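Long-range contacts in transglutaminase elicitor (PDB 3TW5), which probably catalyses the cross-linking of protein glutamine and lysine side chains and, coming from a plant pathogen, probably acts as an elicitor of plant innate immunity: residues N217-A222 / Q233-F238; P34-G39 / A134-T139; K268-V273 / L307-D312. The protein carries 1 engineered substitution. One frame throughout, in Å; residues are numbered along the deposited sequence.

In the fold
Contacts 1 and 3 are pairings within one antiparallel sheet, and contact 2 packs against that sheet at contact 1. Contact 1 is the hairpin pairing near the middle of the protein, and contact 2 joins the end of helix 128-137 to the loop 34-39 beside it. Their centres lie about 10 Å apart and they touch directly: P234 CB meets P36 CB at 3.7 Å. Contact 3 is reached through neighbouring strands 232-246 and 269-280, its centre about 25 Å from that of contact 1 and about 35 Å from that of contact 2. There the side chain of Y272 comes within about 4 Å (nearest atoms) of a bound cyclohexylpropylsulfonic acid, probably a crystallisation additive.

Contact 1. Residues N217-A222 / Q233-F238; sequences NSTFVA and QPVRGF
T219 and V235 meet where the hairpin of strands 221-223 and 232-246 departs from regular pairing: the hydroxyl T219 OG1 donates to V235 O across 2.6 Å, coming from above the carbonyl plane. Having its OG1 anti to the backbone N (chi1 -172°) turns the hydroxyl toward the partner strand. V235 is held from its other polar atom as well, since V235 N reaches F220 O at 2.9 Å in a nearly straight bond (171° at the hydrogen). Two residues along, A222 and Q233 form an antiparallel hydrogen-bonded pair with A222 N to Q233 O and Q233 N to A222 O both at 3.1 Å. V221 and P234 between them are the non-hydrogen-bonded pair, a site where proline's missing N-H takes no bond from this ladder. The side chain of V235 fills the hydrophobic side of the contact: V235 CG2 lies 3.5 Å from F220 CE1, oblique to the ring, and also nears A222 CB. Beyond this shell, L213 of helix 202-215 packs on both T219 and F220, while L333 and L335 of strand 333-336 touch F220. On the other flank, R236 and G237 both face S278 in a classic beta bulge. The chemistry implies that where the backbone ladder of 217-222 stops, T219 OG1 supplies the donor for V235 O, the place F220 N would hold in a regular ladder, within a buried, largely apolar setting.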
loop_
_atom_site.group_PDB
_atom_site.type_symbol
_atom_site.label_atom_id
_atom_site.label_comp_id
_atom_site.label_asym_id
_atom_site.label_seq_id
_atom_site.Cartn_x
_atom_site.Cartn_y
_atom_site.Cartn_z
ATOM N N ASN A 217 -14.605 -1.336 10.784
ATOM C CA ASN A 217 -13.692 -2.472 10.999
ATOM C C ASN A 217 -12.926 -2.887 9.736
ATOM O O ASN A 217 -12.735 -4.077 9.466
ATOM C CB ASN A 217 -14.442 -3.672 11.609
ATOM C CG ASN A 217 -14.918 -3.412 13.035
ATOM O OD1 ASN A 217 -14.140 -2.998 13.898
ATOM N ND2 ASN A 217 -16.198 -3.663 13.287
ATOM N N SER A 218 -12.487 -1.890 8.973
ATOM C CA SER A 218 -11.830 -2.113 7.688
ATOM C C SER A 218 -10.564 -1.254 7.554
ATOM O O SER A 218 -10.218 -0.504 8.471
ATOM C CB SER A 218 -12.821 -1.824 6.554
ATOM O OG SER A 218 -12.238 -2.028 5.280
ATOM N N THR A 219 -9.870 -1.378 6.423
ATOM C CA THR A 219 -8.692 -0.554 6.134
ATOM C C THR A 219 -8.523 -0.278 4.628
ATOM O O THR A 219 -9.328 -0.737 3.813
ATOM C CB THR A 219 -7.399 -1.149 6.755
ATOM O OG1 THR A 219 -6.320 -0.218 6.609
ATOM C CG2 THR A 219 -7.026 -2.473 6.103
ATOM N N PHE A 220 -7.486 0.480 4.271
ATOM C CA PHE A 220 -7.237 0.868 2.881
ATOM C C PHE A 220 -5.750 0.930 2.533
ATOM O O PHE A 220 -4.894 0.633 3.366
ATOM C CB PHE A 220 -7.920 2.205 2.557
ATOM C CG PHE A 220 -7.569 3.323 3.505
ATOM C CD1 PHE A 220 -6.400 4.058 3.342
ATOM C CD2 PHE A 220 -8.421 3.652 4.555
ATOM C CE1 PHE A 220 -6.078 5.093 4.217
ATOM C CE2 PHE A 220 -8.110 4.688 5.428
ATOM C CZ PHE A 220 -6.936 5.408 5.261
ATOM N N VAL A 221 -5.462 1.313 1.290
ATOM C CA VAL A 221 -4.098 1.491 0.798
ATOM C C VAL A 221 -3.874 2.972 0.503
ATOM O O VAL A 221 -4.737 3.630 -0.084
ATOM C CB VAL A 221 -3.844 0.662 -0.485
ATOM C CG1 VAL A 221 -2.403 0.790 -0.935
ATOM C CG2 VAL A 221 -4.190 -0.800 -0.266
ATOM N N ALA A 222 -2.718 3.490 0.916
ATOM C CA ALA A 222 -2.403 4.909 0.768
ATOM C C ALA A 222 -1.060 5.148 0.089
ATOM O O ALA A 222 -0.132 4.352 0.240
ATOM C CB ALA A 222 -2.428 5.590 2.125
ATOM N N GLN A 233 1.179 1.501 0.472
ATOM C CA GLN A 233 1.338 0.840 1.766
ATOM C C GLN A 233 -0.043 0.516 2.328
ATOM O O GLN A 233 -0.948 1.347 2.242
ATOM C CB GLN A 233 2.087 1.738 2.763
ATOM C CG GLN A 233 3.259 2.555 2.203
ATOM C CD GLN A 233 4.495 1.727 1.910
ATOM O OE1 GLN A 233 4.747 0.710 2.555
ATOM N NE2 GLN A 233 5.279 2.165 0.933
ATOM N N PRO A 234 -0.214 -0.688 2.905
ATOM C CA PRO A 234 -1.475 -1.004 3.572
ATOM C C PRO A 234 -1.540 -0.347 4.950
ATOM O O PRO A 234 -0.582 -0.429 5.722
ATOM C CB PRO A 234 -1.429 -2.526 3.699
ATOM C CG PRO A 234 0.014 -2.854 3.771
ATOM C CD PRO A 234 0.733 -1.817 2.951
ATOM N N VAL A 235 -2.658 0.309 5.247
ATOM C CA VAL A 235 -2.816 1.026 6.513
ATOM C C VAL A 235 -3.175 0.069 7.654
ATOM O O VAL A 235 -3.988 -0.840 7.483
ATOM C CB VAL A 235 -3.848 2.183 6.387
ATOM C CG1 VAL A 235 -4.162 2.802 7.742
ATOM C CG2 VAL A 235 -3.329 3.246 5.435
ATOM N N ARG A 236 -2.545 0.276 8.809
ATOM C CA ARG A 236 -2.839 -0.501 10.007
ATOM C C ARG A 236 -3.769 0.251 10.957
ATOM O O ARG A 236 -4.620 -0.361 11.607
ATOM C CB ARG A 236 -1.550 -0.882 10.736
ATOM C CG ARG A 236 -1.758 -1.877 11.868
ATOM C CD ARG A 236 -0.483 -2.100 12.646
ATOM N NE ARG A 236 -0.684 -3.011 13.770
ATOM C CZ ARG A 236 0.290 -3.451 14.564
ATOM N NH1 ARG A 236 1.547 -3.069 14.367
ATOM N NH2 ARG A 236 0.008 -4.277 15.560
ATOM N N GLY A 237 -3.610 1.570 11.039
ATOM C CA GLY A 237 -4.401 2.357 11.975
ATOM C C GLY A 237 -4.367 3.860 11.807
ATOM O O GLY A 237 -3.513 4.410 11.111
ATOM N N PHE A 238 -5.313 4.517 12.470
ATOM C CA PHE A 238 -5.456 5.965 12.445
ATOM C C PHE A 238 -5.820 6.448 13.846
ATOM O O PHE A 238 -6.795 5.972 14.439
ATOM C CB PHE A 238 -6.538 6.357 11.434
ATOM C CG PHE A 238 -6.974 7.794 11.516
ATOM C CD1 PHE A 238 -6.216 8.801 10.928
ATOM C CD2 PHE A 238 -8.162 8.137 12.153
ATOM C CE1 PHE A 238 -6.629 10.133 10.990
ATOM C CE2 PHE A 238 -8.583 9.465 12.220
ATOM C CZ PHE A 238 -7.816 10.464 11.637
#

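Contact 2. Residues P34-G39 / A134-T139; sequences PSPWAG and AAILET
A134, in the last turn of helix 128-137, meets W37 through its methyl group: A134 CB is 3.9 Å from W37 CZ2, on the benzo part of the indole. The carbonyl of A134 serves the helix itself, with A134 O accepting from E138 N at 2.9 Å. A135 comes next and lies over the ring. Its CA stands 3.5 Å from the centroid of the five-membered ring of W37, 17° off the ring normal, a CH-pi contact over the face. With CG between backbone N and carbonyl carbon (chi1 46°), W37 brings its indole against this helix end. The methyl of A135 serves a second partner, A135 CB lying 3.8 Å from P36 CB, and A135 O receives a CA-H contact from P36 CA at 3.4 Å. I136 continues along the proline, its CG1 4.0 Å from P36 CG, the two side chains running alongside each other in one direction. At E138 the chain leaves the helix, and its carbonyl captures the indole: W37 NE1 donates to E138 O at 2.8 Å, the oxygen almost in the ring plane but the bond bent, with 135° at the hydrogen. The carboxylate of E138 points elsewhere, bonded to the hydroxyls of Y165 and Y352. One indole is thus covered on a face by the last turn and held at its N-H by the exit residue. Around this joint, P234 of strand 232-246 touches P36, A135 and I136, W131 of the same helix donates to W37 O, and helix 154-167 brings K158 against W37 and Y165 against A134.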
loop_
_atom_site.group_PDB
_atom_site.type_symbol
_atom_site.label_atom_id
_atom_site.label_comp_id
_atom_site.label_asym_id
_atom_site.label_seq_id
_atom_site.Cartn_x
_atom_site.Cartn_y
_atom_site.Cartn_z
ATOM N N PRO A 34 -6.953 -8.450 11.945
ATOM C CA PRO A 34 -5.502 -8.518 12.129
ATOM C C PRO A 34 -4.788 -7.499 11.247
ATOM O O PRO A 34 -5.323 -7.094 10.207
ATOM C CB PRO A 34 -5.156 -9.943 11.683
ATOM C CG PRO A 34 -6.210 -10.295 10.699
ATOM C CD PRO A 34 -7.462 -9.587 11.153
ATOM N N SER A 35 -3.600 -7.083 11.673
ATOM C CA SER A 35 -2.788 -6.153 10.902
ATOM C C SER A 35 -2.458 -6.735 9.531
ATOM O O SER A 35 -2.254 -7.946 9.406
ATOM C CB SER A 35 -1.494 -5.829 11.652
ATOM O OG SER A 35 -0.621 -5.042 10.856
ATOM N N PRO A 36 -2.424 -5.880 8.492
ATOM C CA PRO A 36 -1.888 -6.323 7.212
ATOM C C PRO A 36 -0.435 -6.755 7.390
ATOM O O PRO A 36 0.307 -6.115 8.141
ATOM C CB PRO A 36 -1.971 -5.065 6.344
ATOM C CG PRO A 36 -3.049 -4.257 6.948
ATOM C CD PRO A 36 -2.952 -4.506 8.421
ATOM N N TRP A 37 -0.040 -7.837 6.728
ATOM C CA TRP A 37 1.308 -8.378 6.898
ATOM C C TRP A 37 2.381 -7.619 6.127
ATOM O O TRP A 37 2.099 -6.986 5.110
ATOM C CB TRP A 37 1.364 -9.873 6.570
ATOM C CG TRP A 37 0.676 -10.300 5.297
ATOM C CD1 TRP A 37 -0.594 -10.784 5.180
ATOM C CD2 TRP A 37 1.234 -10.315 3.978
ATOM N NE1 TRP A 37 -0.867 -11.090 3.871
ATOM C CE2 TRP A 37 0.236 -10.813 3.110
ATOM C CE3 TRP A 37 2.476 -9.949 3.443
ATOM C CZ2 TRP A 37 0.439 -10.953 1.733
ATOM C CZ3 TRP A 37 2.680 -10.089 2.073
ATOM C CH2 TRP A 37 1.664 -10.589 1.234
ATOM N N ALA A 38 3.612 -7.685 6.625
ATOM C CA ALA A 38 4.737 -7.029 5.977
ATOM C C ALA A 38 5.333 -7.926 4.902
ATOM O O ALA A 38 5.352 -9.150 5.041
ATOM C CB ALA A 38 5.788 -6.647 6.999
ATOM N N GLY A 39 5.810 -7.301 3.831
ATOM C CA GLY A 39 6.422 -8.003 2.708
ATOM C C GLY A 39 7.046 -6.998 1.763
ATOM O O GLY A 39 6.704 -5.819 1.807
ATOM N N ALA A 134 -2.880 -7.479 -0.975
ATOM C CA ALA A 134 -2.642 -8.856 -0.552
ATOM C C ALA A 134 -2.391 -8.912 0.952
ATOM O O ALA A 134 -2.891 -9.807 1.636
ATOM C CB ALA A 134 -1.484 -9.462 -1.316
ATOM N N ALA A 135 -1.637 -7.941 1.465
ATOM C CA ALA A 135 -1.409 -7.805 2.903
ATOM C C ALA A 135 -2.722 -7.699 3.679
ATOM O O ALA A 135 -2.890 -8.335 4.720
ATOM C CB ALA A 135 -0.526 -6.610 3.183
ATOM N N ILE A 136 -3.653 -6.909 3.150
ATOM C CA ILE A 136 -4.964 -6.726 3.766
ATOM C C ILE A 136 -5.833 -7.980 3.633
ATOM O O ILE A 136 -6.146 -8.627 4.634
ATOM C CB ILE A 136 -5.704 -5.491 3.185
ATOM C CG1 ILE A 136 -4.883 -4.217 3.417
ATOM C CG2 ILE A 136 -7.106 -5.364 3.788
ATOM C CD1 ILE A 136 -5.238 -3.070 2.492
ATOM N N LEU A 137 -6.194 -8.328 2.399
ATOM C CA LEU A 137 -7.196 -9.363 2.143
ATOM C C LEU A 137 -6.733 -10.780 2.451
ATOM O O LEU A 137 -7.544 -11.628 2.828
ATOM C CB LEU A 137 -7.693 -9.297 0.693
ATOM C CG LEU A 137 -8.445 -8.053 0.213
ATOM C CD1 LEU A 137 -8.631 -8.141 -1.285
ATOM C CD2 LEU A 137 -9.790 -7.870 0.918
ATOM N N GLU A 138 -5.437 -11.031 2.295
ATOM C CA GLU A 138 -4.898 -12.381 2.443
ATOM C C GLU A 138 -4.324 -12.632 3.843
ATOM O O GLU A 138 -3.507 -11.850 4.335
ATOM C CB GLU A 138 -3.838 -12.640 1.368
ATOM C CG GLU A 138 -3.922 -14.006 0.718
ATOM C CD GLU A 138 -5.072 -14.123 -0.268
ATOM O OE1 GLU A 138 -5.195 -13.257 -1.162
ATOM O OE2 GLU A 138 -5.849 -15.093 -0.153
ATOM N N THR A 139 -4.771 -13.717 4.476
ATOM C CA THR A 139 -4.228 -14.165 5.759
ATOM C C THR A 139 -2.736 -14.435 5.600
ATOM O O THR A 139 -2.323 -15.072 4.628
ATOM C CB THR A 139 -4.930 -15.453 6.249
ATOM O OG1 THR A 139 -6.348 -15.256 6.269
ATOM C CG2 THR A 139 -4.466 -15.834 7.648
#

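Contact 3. Residues K268-V273 / L307-D312; sequences KSLVYV and LLELDD
L310 O is gripped by two backbone donors, K268 N at 2.8 Å and S269 N at 3.2 Å, so that two successive residues, K268 just before the strand and S269 at its start, face L310: a classic beta bulge where strands 269-280 and 299-310 begin and end their antiparallel pairing. From there the ladder is regular. L310 N returns a bond to S269 O, and V271 and L308 form the next hydrogen-bonded pair, with L308 N to V271 O the straighter at 176°. Side chains then sort themselves onto the two faces of the sheet. On one, V271 CG2 lies 3.7 Å from L310 CD2 and V273 CG2 lies 3.8 Å from L308 CD1, with L23 of a neighbouring loop packing on V271 and L308. On the other, L270 runs alongside E309, whose carboxylate is bonded to N264, Y261 and the N-terminal amine of E1, while helix 248-256 covers L270 and L307. Past the bulge the side chains of K268 and D312 cross, their opposite charges separated, NZ to OD1 being 5.2 Å; what touches instead is the aliphatic part of the lysine, bent across D312 at chi2 (-61°), K268 CG standing 3.5 Å from D312 OD2.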
loop_
_atom_site.group_PDB
_atom_site.type_symbol
_atom_site.label_atom_id
_atom_site.label_comp_id
_atom_site.label_asym_id
_atom_site.label_seq_id
_atom_site.Cartn_x
_atom_site.Cartn_y
_atom_site.Cartn_z
ATOM N N LYS A 268 -18.391 27.881 9.662
ATOM C CA LYS A 268 -18.849 28.595 10.857
ATOM C C LYS A 268 -17.820 28.609 11.988
ATOM O O LYS A 268 -17.699 29.602 12.707
ATOM C CB LYS A 268 -20.184 28.032 11.361
ATOM C CG LYS A 268 -21.366 28.224 10.409
ATOM C CD LYS A 268 -21.656 29.693 10.128
ATOM C CE LYS A 268 -22.700 29.839 9.031
ATOM N NZ LYS A 268 -22.725 31.217 8.458
ATOM N N SER A 269 -17.094 27.506 12.148
ATOM C CA SER A 269 -15.999 27.425 13.116
ATOM C C SER A 269 -14.923 26.457 12.630
ATOM O O SER A 269 -15.120 25.736 11.647
ATOM C CB SER A 269 -16.514 27.013 14.500
ATOM O OG SER A 269 -17.095 25.723 14.471
ATOM N N LEU A 270 -13.787 26.443 13.322
ATOM C CA LEU A 270 -12.656 25.615 12.915
ATOM C C LEU A 270 -12.204 24.685 14.036
ATOM O O LEU A 270 -12.423 24.968 15.216
ATOM C CB LEU A 270 -11.487 26.496 12.459
ATOM C CG LEU A 270 -11.731 27.561 11.385
ATOM C CD1 LEU A 270 -10.561 28.516 11.338
ATOM C CD2 LEU A 270 -11.976 26.942 10.012
ATOM N N VAL A 271 -11.590 23.566 13.658
ATOM C CA VAL A 271 -10.963 22.664 14.619
ATOM C C VAL A 271 -9.588 22.274 14.100
ATOM O O VAL A 271 -9.470 21.696 13.022
ATOM C CB VAL A 271 -11.811 21.387 14.886
ATOM C CG1 VAL A 271 -11.057 20.418 15.788
ATOM C CG2 VAL A 271 -13.148 21.736 15.515
ATOM N N TYR A 272 -8.551 22.608 14.863
ATOM C CA TYR A 272 -7.197 22.180 14.544
ATOM C C TYR A 272 -7.044 20.728 14.949
ATOM O O TYR A 272 -7.285 20.369 16.102
ATOM C CB TYR A 272 -6.159 23.043 15.267
ATOM C CG TYR A 272 -4.744 22.496 15.197
ATOM C CD1 TYR A 272 -3.931 22.750 14.094
ATOM C CD2 TYR A 272 -4.221 21.725 16.233
ATOM C CE1 TYR A 272 -2.638 22.254 14.025
ATOM C CE2 TYR A 272 -2.931 21.222 16.172
ATOM C CZ TYR A 272 -2.145 21.490 15.066
ATOM O OH TYR A 272 -0.863 20.993 15.002
ATOM N N VAL A 273 -6.650 19.894 13.995
ATOM C CA VAL A 273 -6.481 18.472 14.255
ATOM C C VAL A 273 -5.055 18.041 13.954
ATOM O O VAL A 273 -4.485 18.406 12.926
ATOM C CB VAL A 273 -7.489 17.604 13.450
ATOM C CG1 VAL A 273 -7.302 16.117 13.754
ATOM C CG2 VAL A 273 -8.922 18.024 13.748
ATOM N N LEU A 307 -6.678 22.058 9.559
ATOM C CA LEU A 307 -7.865 22.716 10.081
ATOM C C LEU A 307 -9.081 22.077 9.437
ATOM O O LEU A 307 -9.157 21.987 8.214
ATOM C CB LEU A 307 -7.852 24.213 9.745
ATOM C CG LEU A 307 -6.833 25.163 10.382
ATOM C CD1 LEU A 307 -6.877 26.511 9.677
ATOM C CD2 LEU A 307 -7.080 25.324 11.879
ATOM N N LEU A 308 -10.022 21.622 10.253
ATOM C CA LEU A 308 -11.300 21.143 9.741
ATOM C C LEU A 308 -12.341 22.253 9.821
ATOM O O LEU A 308 -12.413 22.975 10.819
ATOM C CB LEU A 308 -11.775 19.907 10.508
ATOM C CG LEU A 308 -11.032 18.585 10.291
ATOM C CD1 LEU A 308 -11.663 17.488 11.134
ATOM C CD2 LEU A 308 -11.019 18.184 8.823
ATOM N N GLU A 309 -13.134 22.393 8.762
ATOM C CA GLU A 309 -14.198 23.390 8.728
ATOM C C GLU A 309 -15.522 22.779 9.166
ATOM O O GLU A 309 -15.951 21.752 8.634
ATOM C CB GLU A 309 -14.331 23.994 7.333
ATOM C CG GLU A 309 -13.122 24.792 6.891
ATOM C CD GLU A 309 -13.018 24.906 5.384
ATOM O OE1 GLU A 309 -13.984 24.538 4.688
ATOM O OE2 GLU A 309 -11.967 25.363 4.893
ATOM N N LEU A 310 -16.156 23.421 10.145
ATOM C CA LEU A 310 -17.422 22.960 10.706
ATOM C C LEU A 310 -18.542 23.955 10.434
ATOM O O LEU A 310 -18.314 25.164 10.416
ATOM C CB LEU A 310 -17.278 22.750 12.215
ATOM C CG LEU A 310 -16.858 21.386 12.778
ATOM C CD1 LEU A 310 -15.616 20.803 12.110
ATOM C CD2 LEU A 310 -16.643 21.498 14.281
ATOM N N ASP A 311 -19.749 23.444 10.209
ATOM C CA ASP A 311 -20.935 24.296 10.138
ATOM C C ASP A 311 -21.567 24.408 11.532
ATOM O O ASP A 311 -20.977 23.956 12.517
ATOM C CB ASP A 311 -21.936 23.772 9.094
ATOM C CG ASP A 311 -22.562 22.434 9.479
ATOM O OD1 ASP A 311 -22.181 21.844 10.514
ATOM O OD2 ASP A 311 -23.450 21.969 8.731
ATOM N N ASP A 312 -22.756 25.002 11.610
ATOM C CA ASP A 312 -23.468 25.153 12.884
ATOM C C ASP A 312 -23.749 23.827 13.589
ATOM O O ASP A 312 -23.599 23.727 14.807
ATOM C CB ASP A 312 -24.771 25.923 12.683
ATOM C CG ASP A 312 -24.541 27.400 12.454
ATOM O OD1 ASP A 312 -25.295 27.998 11.654
ATOM O OD2 ASP A 312 -23.606 27.962 13.069
#